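Local coordinates for protein methionyl-tRNA formyltransferase (Clostridium thermocellum, PDB 1ZGH) that probably transfers a formyl group from a tetrahydrofolate cofactor to the methionine carried by the initiator tRNA, preparing it for bacterial translation, at residues Y80-H85 with T99-H104; F110-S115 with I139-I144; T128-I133 with R148-Y153; Y153-E158 with M217-G222. All blocks are in the same frame, centred on the assembly; numbering follows the deposited sequence.

Contact 1: residues Y80-H85 with T99-H104; sequences YILFPH and TCVVFH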
loop_
_atom_site.group_PDB
_atom_site.type_symbol
_atom_site.label_atom_id
_atom_site.label_comp_id
_atom_site.label_asym_id
_atom_site.label_seq_id
_atom_site.Cartn_x
_atom_site.Cartn_y
_atom_site.Cartn_z
ATOM N N TYR A 80 -16.198 4.792 -10.516
ATOM C CA TYR A 80 -15.303 4.195 -9.517
ATOM C C TYR A 80 -14.276 5.212 -9.078
ATOM O O TYR A 80 -13.776 6.009 -9.892
ATOM C CB TYR A 80 -14.520 3.002 -10.096
ATOM C CG TYR A 80 -15.382 1.804 -10.434
ATOM C CD1 TYR A 80 -15.598 0.791 -9.494
ATOM C CD2 TYR A 80 -15.967 1.682 -11.685
ATOM C CE1 TYR A 80 -16.373 -0.317 -9.799
ATOM C CE2 TYR A 80 -16.757 0.575 -12.009
ATOM C CZ TYR A 80 -16.947 -0.421 -11.067
ATOM O OH TYR A 80 -17.733 -1.510 -11.373
ATOM N N ILE A 81 -13.928 5.164 -7.797
ATOM C CA ILE A 81 -12.771 5.900 -7.298
ATOM C C ILE A 81 -11.809 4.811 -6.802
ATOM O O ILE A 81 -12.174 4.014 -5.953
ATOM C CB ILE A 81 -13.093 6.878 -6.159
ATOM C CG1 ILE A 81 -14.277 7.799 -6.533
ATOM C CG2 ILE A 81 -11.830 7.691 -5.788
ATOM C CD1 ILE A 81 -14.700 8.712 -5.416
ATOM N N LEU A 82 -10.624 4.780 -7.394
ATOM C CA LEU A 82 -9.654 3.716 -7.205
ATOM C C LEU A 82 -8.504 4.263 -6.366
ATOM O O LEU A 82 -7.949 5.287 -6.708
ATOM C CB LEU A 82 -9.120 3.246 -8.570
ATOM C CG LEU A 82 -10.251 2.819 -9.548
ATOM C CD1 LEU A 82 -9.785 2.701 -10.964
ATOM C CD2 LEU A 82 -10.805 1.514 -9.091
ATOM N N PHE A 83 -8.125 3.549 -5.300
ATOM C CA PHE A 83 -7.053 3.989 -4.406
ATOM C C PHE A 83 -5.884 2.960 -4.389
ATOM O O PHE A 83 -5.899 2.061 -3.569
ATOM C CB PHE A 83 -7.610 4.137 -2.988
ATOM C CG PHE A 83 -8.665 5.200 -2.824
ATOM C CD1 PHE A 83 -10.015 4.943 -3.126
ATOM C CD2 PHE A 83 -8.326 6.446 -2.336
ATOM C CE1 PHE A 83 -10.994 5.923 -2.940
ATOM C CE2 PHE A 83 -9.287 7.439 -2.168
ATOM C CZ PHE A 83 -10.622 7.178 -2.452
ATOM N N PRO A 84 -4.933 3.024 -5.344
ATOM C CA PRO A 84 -3.780 2.100 -5.281
ATOM C C PRO A 84 -2.952 2.226 -4.012
ATOM O O PRO A 84 -2.543 1.210 -3.445
ATOM C CB PRO A 84 -2.962 2.487 -6.494
ATOM C CG PRO A 84 -3.957 3.075 -7.434
ATOM C CD PRO A 84 -4.920 3.820 -6.581
ATOM N N HIS A 85 -2.738 3.463 -3.577
ATOM C CA HIS A 85 -2.173 3.760 -2.282
ATOM C C HIS A 85 -2.611 5.130 -1.804
ATOM O O HIS A 85 -2.397 6.152 -2.458
ATOM C CB HIS A 85 -0.618 3.745 -2.315
ATOM C CG HIS A 85 -0.027 3.960 -0.949
ATOM N ND1 HIS A 85 0.324 5.205 -0.475
ATOM C CD2 HIS A 85 0.103 3.119 0.100
ATOM C CE1 HIS A 85 0.725 5.107 0.779
ATOM N NE2 HIS A 85 0.606 3.847 1.152
ATOM N N THR A 99 -18.541 4.611 -5.416
ATOM C CA THR A 99 -17.931 3.315 -5.201
ATOM C C THR A 99 -16.439 3.505 -5.087
ATOM O O THR A 99 -15.730 3.762 -6.070
ATOM C CB THR A 99 -18.276 2.307 -6.308
ATOM O OG1 THR A 99 -19.689 2.237 -6.440
ATOM C CG2 THR A 99 -17.779 0.927 -5.948
ATOM N N CYS A 100 -15.962 3.382 -3.862
ATOM C CA CYS A 100 -14.559 3.575 -3.566
ATOM C C CYS A 100 -13.912 2.214 -3.434
ATOM O O CYS A 100 -14.404 1.381 -2.678
ATOM C CB CYS A 100 -14.390 4.399 -2.294
ATOM S SG CYS A 100 -14.865 6.119 -2.461
ATOM N N VAL A 101 -12.802 2.018 -4.153
ATOM C CA VAL A 101 -12.067 0.757 -4.192
ATOM C C VAL A 101 -10.652 0.917 -3.630
ATOM O O VAL A 101 -9.817 1.600 -4.202
ATOM C CB VAL A 101 -11.977 0.213 -5.631
ATOM C CG1 VAL A 101 -11.394 -1.190 -5.642
ATOM C CG2 VAL A 101 -13.358 0.252 -6.276
ATOM N N VAL A 102 -10.411 0.306 -2.487
ATOM C CA VAL A 102 -9.079 0.242 -1.891
ATOM C C VAL A 102 -8.438 -1.107 -2.207
ATOM O O VAL A 102 -9.117 -2.114 -2.297
ATOM C CB VAL A 102 -9.190 0.497 -0.363
ATOM C CG1 VAL A 102 -8.013 -0.112 0.425
ATOM C CG2 VAL A 102 -9.284 1.974 -0.122
ATOM N N PHE A 103 -7.111 -1.114 -2.335
ATOM C CA PHE A 103 -6.337 -2.305 -2.641
ATOM C C PHE A 103 -5.481 -2.630 -1.441
ATOM O O PHE A 103 -4.470 -1.971 -1.210
ATOM C CB PHE A 103 -5.494 -2.051 -3.893
ATOM C CG PHE A 103 -6.313 -1.884 -5.121
ATOM C CD1 PHE A 103 -6.803 -0.645 -5.479
ATOM C CD2 PHE A 103 -6.630 -2.976 -5.914
ATOM C CE1 PHE A 103 -7.558 -0.502 -6.612
ATOM C CE2 PHE A 103 -7.369 -2.825 -7.053
ATOM C CZ PHE A 103 -7.838 -1.603 -7.401
ATOM N N HIS A 104 -5.920 -3.596 -0.632
ATOM C CA HIS A 104 -5.297 -3.848 0.669
ATOM C C HIS A 104 -4.522 -5.164 0.602
ATOM O O HIS A 104 -5.065 -6.184 0.205
ATOM C CB HIS A 104 -6.354 -3.829 1.762
ATOM C CG HIS A 104 -5.836 -4.157 3.121
ATOM N ND1 HIS A 104 -5.233 -3.228 3.937
ATOM C CD2 HIS A 104 -5.832 -5.324 3.811
ATOM C CE1 HIS A 104 -4.888 -3.803 5.076
ATOM N NE2 HIS A 104 -5.253 -5.074 5.031
#
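Strands 80-83 and 100-104, the two strands of a beta-alpha-beta crossover through the short helix 92-95, run side by side in the mixed sheet of the formyltransferase domain, their short axes only 20° from parallel. The ladder is the one expected of parallel strands, each bond stepping two residues on: Ile81 N gives its hydrogen to Thr99 O (2.9 Å), Val101 N to Ile81 O (2.8 Å), and Phe83 N to Val101 O (2.8 Å). Val101 is thus held through both its N-H and its carbonyl. On its side of the sheet Leu82 lies alongside Val101, with CD2 against CB at 3.9 Å, while Val101 CG2 meets the edge of the Tyr80 ring. On the other side Phe83, its CG turned beside the backbone N (chi1 -64°), swings the ring back so that CE1 comes to 3.8 Å from Cys100 CB. The Cys100 sulfur stands at the edge of that ring, 79° off its normal, and also touches Ile81 CD1. Farther along, the edge of the Phe103 ring receives Phe83 O, 3.4 Å from CD1. Helix 156-178 covers Tyr80, Leu82, Pro84 and Phe103, and strands 31-36 and 127-134 flank the pair within the sheet.

Contact 2: residues F110-S115 with I139-I144; sequences FGRGGS and IDTGDI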
loop_
_atom_site.group_PDB
_atom_site.type_symbol
_atom_site.label_atom_id
_atom_site.label_comp_id
_atom_site.label_asym_id
_atom_site.label_seq_id
_atom_site.Cartn_x
_atom_site.Cartn_y
_atom_site.Cartn_z
ATOM N N PHE A 110 -8.078 -11.756 7.287
ATOM C CA PHE A 110 -6.756 -11.722 7.921
ATOM C C PHE A 110 -6.072 -10.383 7.589
ATOM O O PHE A 110 -6.017 -9.965 6.435
ATOM C CB PHE A 110 -5.864 -12.894 7.473
ATOM C CG PHE A 110 -4.456 -12.814 8.005
ATOM C CD1 PHE A 110 -4.153 -13.297 9.280
ATOM C CD2 PHE A 110 -3.432 -12.241 7.249
ATOM C CE1 PHE A 110 -2.843 -13.204 9.788
ATOM C CE2 PHE A 110 -2.121 -12.154 7.754
ATOM C CZ PHE A 110 -1.840 -12.645 9.030
ATOM N N GLY A 111 -5.580 -9.703 8.616
ATOM C CA GLY A 111 -4.728 -8.541 8.433
ATOM C C GLY A 111 -5.438 -7.265 8.057
ATOM O O GLY A 111 -4.926 -6.475 7.271
ATOM N N ARG A 112 -6.633 -7.074 8.605
ATOM C CA ARG A 112 -7.308 -5.782 8.548
ATOM C C ARG A 112 -6.441 -4.752 9.272
ATOM O O ARG A 112 -5.912 -5.047 10.337
ATOM C CB ARG A 112 -8.681 -5.867 9.229
ATOM C CG ARG A 112 -9.734 -6.678 8.470
ATOM C CD ARG A 112 -11.071 -6.678 9.212
ATOM N NE ARG A 112 -12.093 -7.434 8.492
ATOM C CZ ARG A 112 -13.191 -7.961 9.042
ATOM N NH1 ARG A 112 -13.443 -7.826 10.330
ATOM N NH2 ARG A 112 -14.045 -8.645 8.299
ATOM N N GLY A 113 -6.283 -3.558 8.703
ATOM C CA GLY A 113 -5.602 -2.458 9.415
ATOM C C GLY A 113 -4.294 -1.976 8.816
ATOM O O GLY A 113 -3.951 -2.333 7.693
ATOM N N GLY A 114 -3.544 -1.185 9.583
ATOM C CA GLY A 114 -2.430 -0.385 9.044
ATOM C C GLY A 114 -1.111 -1.114 8.885
ATOM O O GLY A 114 -0.957 -2.234 9.375
ATOM N N SER A 115 -0.164 -0.401 8.263
ATOM C CA SER A 115 1.198 -0.834 7.885
ATOM C C SER A 115 1.258 -2.307 7.490
ATOM O O SER A 115 1.994 -3.109 8.098
ATOM C CB SER A 115 2.175 -0.501 9.015
ATOM O OG SER A 115 1.949 0.800 9.518
ATOM N N ILE A 139 -12.596 -0.384 9.421
ATOM C CA ILE A 139 -11.193 -0.631 9.108
ATOM C C ILE A 139 -11.073 -1.893 8.255
ATOM O O ILE A 139 -11.060 -3.012 8.771
ATOM C CB ILE A 139 -10.341 -0.807 10.386
ATOM C CG1 ILE A 139 -10.474 0.399 11.330
ATOM C CG2 ILE A 139 -8.878 -1.031 10.024
ATOM C CD1 ILE A 139 -9.738 1.623 10.856
ATOM N N ASP A 140 -11.036 -1.702 6.948
ATOM C CA ASP A 140 -10.831 -2.778 5.980
ATOM C C ASP A 140 -11.866 -3.910 6.097
ATOM O O ASP A 140 -11.546 -5.078 5.897
ATOM C CB ASP A 140 -9.391 -3.298 6.067
ATOM C CG ASP A 140 -8.360 -2.227 5.698
ATOM O OD1 ASP A 140 -8.554 -1.499 4.702
ATOM O OD2 ASP A 140 -7.361 -2.102 6.411
ATOM N N THR A 141 -13.110 -3.537 6.408
ATOM C CA THR A 141 -14.216 -4.481 6.608
ATOM C C THR A 141 -15.091 -4.650 5.358
ATOM O O THR A 141 -15.989 -5.475 5.330
ATOM C CB THR A 141 -15.135 -3.998 7.759
ATOM O OG1 THR A 141 -15.372 -2.598 7.603
ATOM C CG2 THR A 141 -14.488 -4.239 9.114
ATOM N N GLY A 142 -14.795 -3.878 4.316
ATOM C CA GLY A 142 -15.616 -3.826 3.123
ATOM C C GLY A 142 -15.681 -5.088 2.282
ATOM O O GLY A 142 -14.778 -5.930 2.308
ATOM N N ASP A 143 -16.755 -5.189 1.506
ATOM C CA ASP A 143 -16.966 -6.309 0.600
ATOM C C ASP A 143 -15.802 -6.425 -0.381
ATOM O O ASP A 143 -15.233 -5.410 -0.813
ATOM C CB ASP A 143 -18.296 -6.168 -0.165
ATOM C CG ASP A 143 -19.518 -6.163 0.757
ATOM O OD1 ASP A 143 -19.342 -6.374 1.971
ATOM O OD2 ASP A 143 -20.652 -5.940 0.263
ATOM N N ILE A 144 -15.448 -7.662 -0.716
ATOM C CA ILE A 144 -14.259 -7.938 -1.532
ATOM C C ILE A 144 -14.700 -8.176 -2.966
ATOM O O ILE A 144 -15.567 -9.012 -3.202
ATOM C CB ILE A 144 -13.514 -9.205 -1.021
ATOM C CG1 ILE A 144 -13.004 -8.997 0.411
ATOM C CG2 ILE A 144 -12.343 -9.537 -1.944
ATOM C CD1 ILE A 144 -12.633 -10.289 1.135
#
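Gly113 N donates to Asp140 OD2 over 2.9 Å, tying the short strand 112-113 to the Ile-Asp-Thr-Gly-Asp loop (Ile139 to Asp143) that joins the hairpin strands 127-134 and 144-151. Asp140 and the nearby His104 probably correspond to the conserved aspartate and histidine of the active site, as in relatives of this family. Asp140 OD2 accepts through its anti lone pair, and the bond is bent, with 148° at the hydrogen. The backbone of Asp140 is in the left-handed region, and CG stands beside its own N (chi1 -63°), which carries the carboxylate to the Gly113 amide. Next to the bond, Ile139 CG2 rests on Gly113 CA at 3.6 Å. Arg112 runs extended from CG to NE across the loop backbone: CG lies 3.5 Å from Asp140 O, and CD lies 3.7 Å from Ile139 O. Its NH2 is bonded to Gln185 OE1, and the side-chain NE2 of Gln185 is hydrogen-bonded to Asp140 O and Gly142 O, so Gln185 clamps both sides of the contact. Thr141, whose hydroxyl is bonded to Asp136, crosses the arginine at about a right angle and sets CG2 3.8 Å above one face of the guanidinium plane, displaced toward its rim.

Contact 3: residues T128-I133 with R148-Y153; sequences TKISAI and RDLDLY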
loop_
_atom_site.group_PDB
_atom_site.type_symbol
_atom_site.label_atom_id
_atom_site.label_comp_id
_atom_site.label_asym_id
_atom_site.label_seq_id
_atom_site.Cartn_x
_atom_site.Cartn_y
_atom_site.Cartn_z
ATOM N N THR A 128 1.379 -13.023 0.081
ATOM C CA THR A 128 0.099 -12.502 0.561
ATOM C C THR A 128 -0.869 -12.417 -0.626
ATOM O O THR A 128 -0.568 -12.921 -1.714
ATOM C CB THR A 128 0.296 -11.118 1.266
ATOM O OG1 THR A 128 -0.918 -10.697 1.892
ATOM C CG2 THR A 128 0.787 -10.033 0.312
ATOM N N LYS A 129 -2.021 -11.794 -0.423
ATOM C CA LYS A 129 -2.918 -11.463 -1.524
ATOM C C LYS A 129 -3.209 -9.969 -1.466
ATOM O O LYS A 129 -3.177 -9.363 -0.399
ATOM C CB LYS A 129 -4.208 -12.281 -1.452
ATOM C CG LYS A 129 -4.022 -13.763 -1.793
ATOM C CD LYS A 129 -5.314 -14.411 -2.137
ATOM C CE LYS A 129 -5.240 -15.949 -2.107
ATOM N NZ LYS A 129 -4.086 -16.445 -2.896
ATOM N N ILE A 130 -3.434 -9.372 -2.626
ATOM C CA ILE A 130 -3.967 -8.028 -2.718
ATOM C C ILE A 130 -5.484 -8.181 -2.869
ATOM O O ILE A 130 -5.932 -8.851 -3.797
ATOM C CB ILE A 130 -3.382 -7.272 -3.946
ATOM C CG1 ILE A 130 -1.844 -7.314 -3.906
ATOM C CG2 ILE A 130 -3.908 -5.825 -4.005
ATOM C CD1 ILE A 130 -1.182 -6.734 -5.157
ATOM N N SER A 131 -6.250 -7.623 -1.924
ATOM C CA SER A 131 -7.695 -7.624 -1.957
ATOM C C SER A 131 -8.221 -6.260 -2.402
ATOM O O SER A 131 -7.926 -5.220 -1.782
ATOM C CB SER A 131 -8.291 -7.950 -0.580
ATOM O OG SER A 131 -7.745 -9.117 -0.032
ATOM N N ALA A 132 -9.002 -6.265 -3.481
ATOM C CA ALA A 132 -9.746 -5.075 -3.894
ATOM C C ALA A 132 -11.055 -5.087 -3.109
ATOM O O ALA A 132 -11.825 -6.062 -3.190
ATOM C CB ALA A 132 -9.982 -5.084 -5.387
ATOM N N ILE A 133 -11.284 -4.030 -2.323
ATOM C CA ILE A 133 -12.463 -3.929 -1.457
ATOM C C ILE A 133 -13.198 -2.607 -1.583
ATOM O O ILE A 133 -12.603 -1.579 -1.902
ATOM C CB ILE A 133 -12.104 -4.113 0.031
ATOM C CG1 ILE A 133 -11.276 -2.928 0.546
ATOM C CG2 ILE A 133 -11.360 -5.425 0.214
ATOM C CD1 ILE A 133 -10.949 -3.004 2.021
ATOM N N ARG A 148 -5.584 -11.082 -5.777
ATOM C CA ARG A 148 -4.464 -11.580 -6.584
ATOM C C ARG A 148 -3.260 -11.856 -5.682
ATOM O O ARG A 148 -3.081 -11.157 -4.685
ATOM C CB ARG A 148 -4.069 -10.565 -7.664
ATOM C CG ARG A 148 -5.129 -10.317 -8.729
ATOM C CD ARG A 148 -5.321 -11.506 -9.652
ATOM N NE ARG A 148 -6.473 -11.312 -10.549
ATOM C CZ ARG A 148 -7.664 -11.899 -10.432
ATOM N NH1 ARG A 148 -7.931 -12.764 -9.457
ATOM N NH2 ARG A 148 -8.613 -11.638 -11.325
ATOM N N ASP A 149 -2.448 -12.860 -6.027
ATOM C CA ASP A 149 -1.240 -13.189 -5.262
ATOM C C ASP A 149 -0.132 -12.129 -5.383
ATOM O O ASP A 149 0.001 -11.447 -6.427
ATOM C CB ASP A 149 -0.643 -14.532 -5.706
ATOM C CG ASP A 149 -1.547 -15.724 -5.397
ATOM O OD1 ASP A 149 -2.336 -15.680 -4.418
ATOM O OD2 ASP A 149 -1.460 -16.716 -6.151
ATOM N N LEU A 150 0.644 -11.997 -4.307
ATOM C CA LEU A 150 1.773 -11.072 -4.233
ATOM C C LEU A 150 2.898 -11.665 -3.391
ATOM O O LEU A 150 2.693 -12.038 -2.229
ATOM C CB LEU A 150 1.347 -9.727 -3.616
ATOM C CG LEU A 150 2.470 -8.696 -3.403
ATOM C CD1 LEU A 150 3.091 -8.132 -4.704
ATOM C CD2 LEU A 150 2.004 -7.600 -2.510
ATOM N N ASP A 151 4.090 -11.728 -3.977
ATOM C CA ASP A 151 5.290 -12.140 -3.262
ATOM C C ASP A 151 5.906 -10.980 -2.461
ATOM O O ASP A 151 5.892 -9.828 -2.902
ATOM C CB ASP A 151 6.314 -12.676 -4.268
ATOM C CG ASP A 151 5.847 -13.978 -4.963
ATOM O OD1 ASP A 151 5.244 -14.858 -4.296
ATOM O OD2 ASP A 151 6.137 -14.129 -6.175
ATOM N N LEU A 152 6.479 -11.298 -1.295
ATOM C CA LEU A 152 6.999 -10.289 -0.374
ATOM C C LEU A 152 8.539 -10.343 -0.155
ATOM O O LEU A 152 9.046 -9.951 0.899
ATOM C CB LEU A 152 6.269 -10.411 0.981
ATOM C CG LEU A 152 4.750 -10.170 0.945
ATOM C CD1 LEU A 152 4.192 -10.339 2.355
ATOM C CD2 LEU A 152 4.413 -8.798 0.431
ATOM N N TYR A 153 9.280 -10.804 -1.158
ATOM C CA TYR A 153 10.723 -10.689 -1.129
ATOM C C TYR A 153 11.170 -9.288 -1.601
ATOM O O TYR A 153 10.456 -8.647 -2.413
ATOM C CB TYR A 153 11.365 -11.731 -2.029
ATOM C CG TYR A 153 11.322 -13.146 -1.559
ATOM C CD1 TYR A 153 12.384 -13.704 -0.816
ATOM C CD2 TYR A 153 10.247 -13.968 -1.887
ATOM C CE1 TYR A 153 12.339 -15.056 -0.397
ATOM C CE2 TYR A 153 10.227 -15.305 -1.477
ATOM C CZ TYR A 153 11.263 -15.825 -0.726
ATOM O OH TYR A 153 11.186 -17.139 -0.372
#
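The carboxylate of Asp149 is the flat group that reaches across this antiparallel hairpin, formed by strands 127-134 and 144-151: it presents OD1 to the ammonium group of Lys129 in a salt bridge. The modelled separation of NZ and OD1 is too short for such a bond, so its exact length is doubtful. The guanidinium of Arg148 extends away from strand 127-134 and forms salt bridges with Asp170 and Glu174 of helix 156-178. Lys129 lies alongside Asp149 and bends at its last torsion (chi4 -50°), which turns NZ toward the Asp149 carboxylate; the two residues form a non-hydrogen-bonded pair. Hydrogen-bonded pairs stand on either side. Thr128 N reaches Leu150 O at 2.8 Å, and the return bond, Leu150 N to Thr128 O, is 3.0 Å long. Ile130 N to Arg148 O is 2.7 Å, answered by Arg148 N to Ile130 O at 3.0 Å. The strands diverge from exact antiparallel, 135° between directions, as in a strongly twisted sheet. Leu150 N meets the Thr128 carbonyl from above its plane, 43° out of it. On the face carrying Thr128, Ile130, Arg148 and Leu150, Ile130 CG1 packs on Leu150 CB at 4.0 Å. Thr128 gives its hydroxyl to Met105 O, while its methyl, CG2, meets Leu152 CD2 at 3.8 Å and Leu150 CD2 at 3.9 Å.

Contact 4: residues Y153-E158 with M217-G222; sequences YGTAEE and MLDGEG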
loop_
_atom_site.group_PDB
_atom_site.type_symbol
_atom_site.label_atom_id
_atom_site.label_comp_id
_atom_site.label_asym_id
_atom_site.label_seq_id
_atom_site.Cartn_x
_atom_site.Cartn_y
_atom_site.Cartn_z
ATOM N N TYR A 153 9.280 -10.804 -1.158
ATOM C CA TYR A 153 10.723 -10.689 -1.129
ATOM C C TYR A 153 11.170 -9.288 -1.601
ATOM O O TYR A 153 10.456 -8.647 -2.413
ATOM C CB TYR A 153 11.365 -11.731 -2.029
ATOM C CG TYR A 153 11.322 -13.146 -1.559
ATOM C CD1 TYR A 153 12.384 -13.704 -0.816
ATOM C CD2 TYR A 153 10.247 -13.968 -1.887
ATOM C CE1 TYR A 153 12.339 -15.056 -0.397
ATOM C CE2 TYR A 153 10.227 -15.305 -1.477
ATOM C CZ TYR A 153 11.263 -15.825 -0.726
ATOM O OH TYR A 153 11.186 -17.139 -0.372
ATOM N N GLY A 154 12.349 -8.850 -1.154
ATOM C CA GLY A 154 12.932 -7.517 -1.568
ATOM C C GLY A 154 12.657 -6.360 -0.596
ATOM O O GLY A 154 12.193 -6.552 0.526
ATOM N N THR A 155 12.914 -5.137 -1.044
ATOM C CA THR A 155 12.711 -3.955 -0.230
ATOM C C THR A 155 11.221 -3.552 -0.300
ATOM O O THR A 155 10.510 -3.952 -1.218
ATOM C CB THR A 155 13.580 -2.807 -0.781
ATOM O OG1 THR A 155 13.133 -2.452 -2.100
ATOM C CG2 THR A 155 15.184 -3.170 -0.766
ATOM N N ALA A 156 10.793 -2.689 0.606
ATOM C CA ALA A 156 9.454 -2.116 0.523
ATOM C C ALA A 156 9.158 -1.504 -0.845
ATOM O O ALA A 156 8.094 -1.773 -1.396
ATOM C CB ALA A 156 9.226 -1.132 1.626
ATOM N N GLU A 157 10.071 -0.674 -1.370
ATOM C CA GLU A 157 9.922 -0.069 -2.658
ATOM C C GLU A 157 9.706 -1.086 -3.767
ATOM O O GLU A 157 8.789 -0.906 -4.586
ATOM C CB GLU A 157 11.063 0.894 -3.011
ATOM C CG GLU A 157 10.830 1.705 -4.342
ATOM C CD GLU A 157 11.206 3.162 -4.239
ATOM O OE1 GLU A 157 11.376 3.806 -5.285
ATOM O OE2 GLU A 157 11.295 3.681 -3.110
ATOM N N GLU A 158 10.507 -2.154 -3.778
ATOM C CA GLU A 158 10.390 -3.227 -4.770
ATOM C C GLU A 158 9.034 -3.944 -4.673
ATOM O O GLU A 158 8.362 -4.210 -5.670
ATOM C CB GLU A 158 11.562 -4.234 -4.616
ATOM C CG GLU A 158 12.877 -3.738 -5.211
ATOM C CD GLU A 158 14.113 -4.526 -4.736
ATOM O OE1 GLU A 158 13.956 -5.377 -3.850
ATOM O OE2 GLU A 158 15.221 -4.272 -5.238
HETATM N N MSE A 217 12.209 -3.867 4.861
HETATM C CA MSE A 217 10.770 -3.591 4.968
HETATM C C MSE A 217 10.517 -2.099 5.188
HETATM O O MSE A 217 9.419 -1.637 4.932
HETATM C CB MSE A 217 10.085 -4.407 6.056
HETATM C CG MSE A 217 10.196 -3.836 7.481
HETATM SE SE MSE A 217 9.516 -5.069 8.825
HETATM C CE MSE A 217 9.441 -3.760 10.399
ATOM N N LEU A 218 11.545 -1.371 5.643
ATOM C CA LEU A 218 11.508 0.084 5.796
ATOM C C LEU A 218 12.261 0.917 4.742
ATOM O O LEU A 218 12.334 2.157 4.863
ATOM C CB LEU A 218 11.979 0.434 7.212
ATOM C CG LEU A 218 11.092 -0.172 8.299
ATOM C CD1 LEU A 218 11.809 -0.246 9.645
ATOM C CD2 LEU A 218 9.789 0.545 8.419
ATOM N N ASP A 219 12.792 0.239 3.713
ATOM C CA ASP A 219 13.578 0.809 2.646
ATOM C C ASP A 219 12.670 1.126 1.460
ATOM O O ASP A 219 12.522 0.347 0.514
ATOM C CB ASP A 219 14.717 -0.146 2.319
ATOM C CG ASP A 219 15.749 0.425 1.368
ATOM O OD1 ASP A 219 15.627 1.594 0.880
ATOM O OD2 ASP A 219 16.699 -0.333 1.054
ATOM N N GLY A 220 12.062 2.309 1.518
ATOM C CA GLY A 220 11.194 2.768 0.434
ATOM C C GLY A 220 10.773 4.212 0.602
ATOM O O GLY A 220 10.823 4.750 1.705
ATOM N N GLU A 221 10.309 4.798 -0.499
ATOM C CA GLU A 221 10.011 6.213 -0.586
ATOM C C GLU A 221 9.066 6.597 0.523
ATOM O O GLU A 221 7.950 6.041 0.636
ATOM C CB GLU A 221 9.416 6.509 -1.973
ATOM C CG GLU A 221 9.130 7.936 -2.303
ATOM C CD GLU A 221 8.559 8.015 -3.691
ATOM O OE1 GLU A 221 9.333 7.732 -4.676
ATOM O OE2 GLU A 221 7.336 8.273 -3.769
ATOM N N GLY A 222 9.531 7.527 1.357
ATOM C CA GLY A 222 8.687 8.144 2.388
ATOM C C GLY A 222 8.647 7.374 3.704
ATOM O O GLY A 222 7.951 7.799 4.605
#
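Glu157 and Glu221 cross at a slant with their carboxylate planes nearly perpendicular, 89° apart. Their like charges come within 4.5 Å between the OE1 atoms. Glu157 OE2 accepts from Glu221 N at 3.0 Å, met nearly along its C-O axis though the bond is bent at the hydrogen. Glu157, CG anti to N (chi1 -173°) and bent at the next torsion, brings the carboxylate round to this amide, and OE2 also touches Glu221 CB. Glu221 itself is held by Ser40, its OE1 accepting a bond there. Glu157 N meets Asp219 O at 3.3 Å, long but straight, with 169° at the hydrogen. Thr155, which meets Asp219 at a slant, places CB 3.6 Å from Asp219 O and CG2 3.7 Å from Asp219 OD2, which accepts from Arg239 N. Thr155, the N-cap of helix 156-178, forms a capping box with Glu158: Glu158 N donates to Thr155 OG1 at 3.1 Å, and Thr155 N in turn to Glu158 OE1. Ala156 CB packs against the carbonyl O of Met217 (a selenomethionine) at 3.3 Å. The contact joins the start of helix 156-178 to the loop after helix 208-217, with helix 116-122 beside Ala156 and Met217, and helix 40-52, through Trp41, beside Glu157 and Glu221.

In the fold
Contacts 1, 2 and 3 share the formyltransferase domain and meet one another, their centres 13 to 15 Å apart. Contacts 1 and 3 belong to the same mixed sheet, in which strands 100-104 and 127-134 are neighbours. Contact 2 joins the loop of the contact 3 hairpin to strand 112-113, touching contact 1 through a probable His104-Gly111 hydrogen bond and contact 3 through Asp143 and Ile144 against Ala132 and Ile133. Contacts 2 and 3 interleave along the chain, whereas contact 1 precedes both. Contact 4 follows, sharing Tyr153 with contact 3, and lies about 21 Å between centres from contacts 1 and 2, so it joins the formyltransferase part to the C-terminal part.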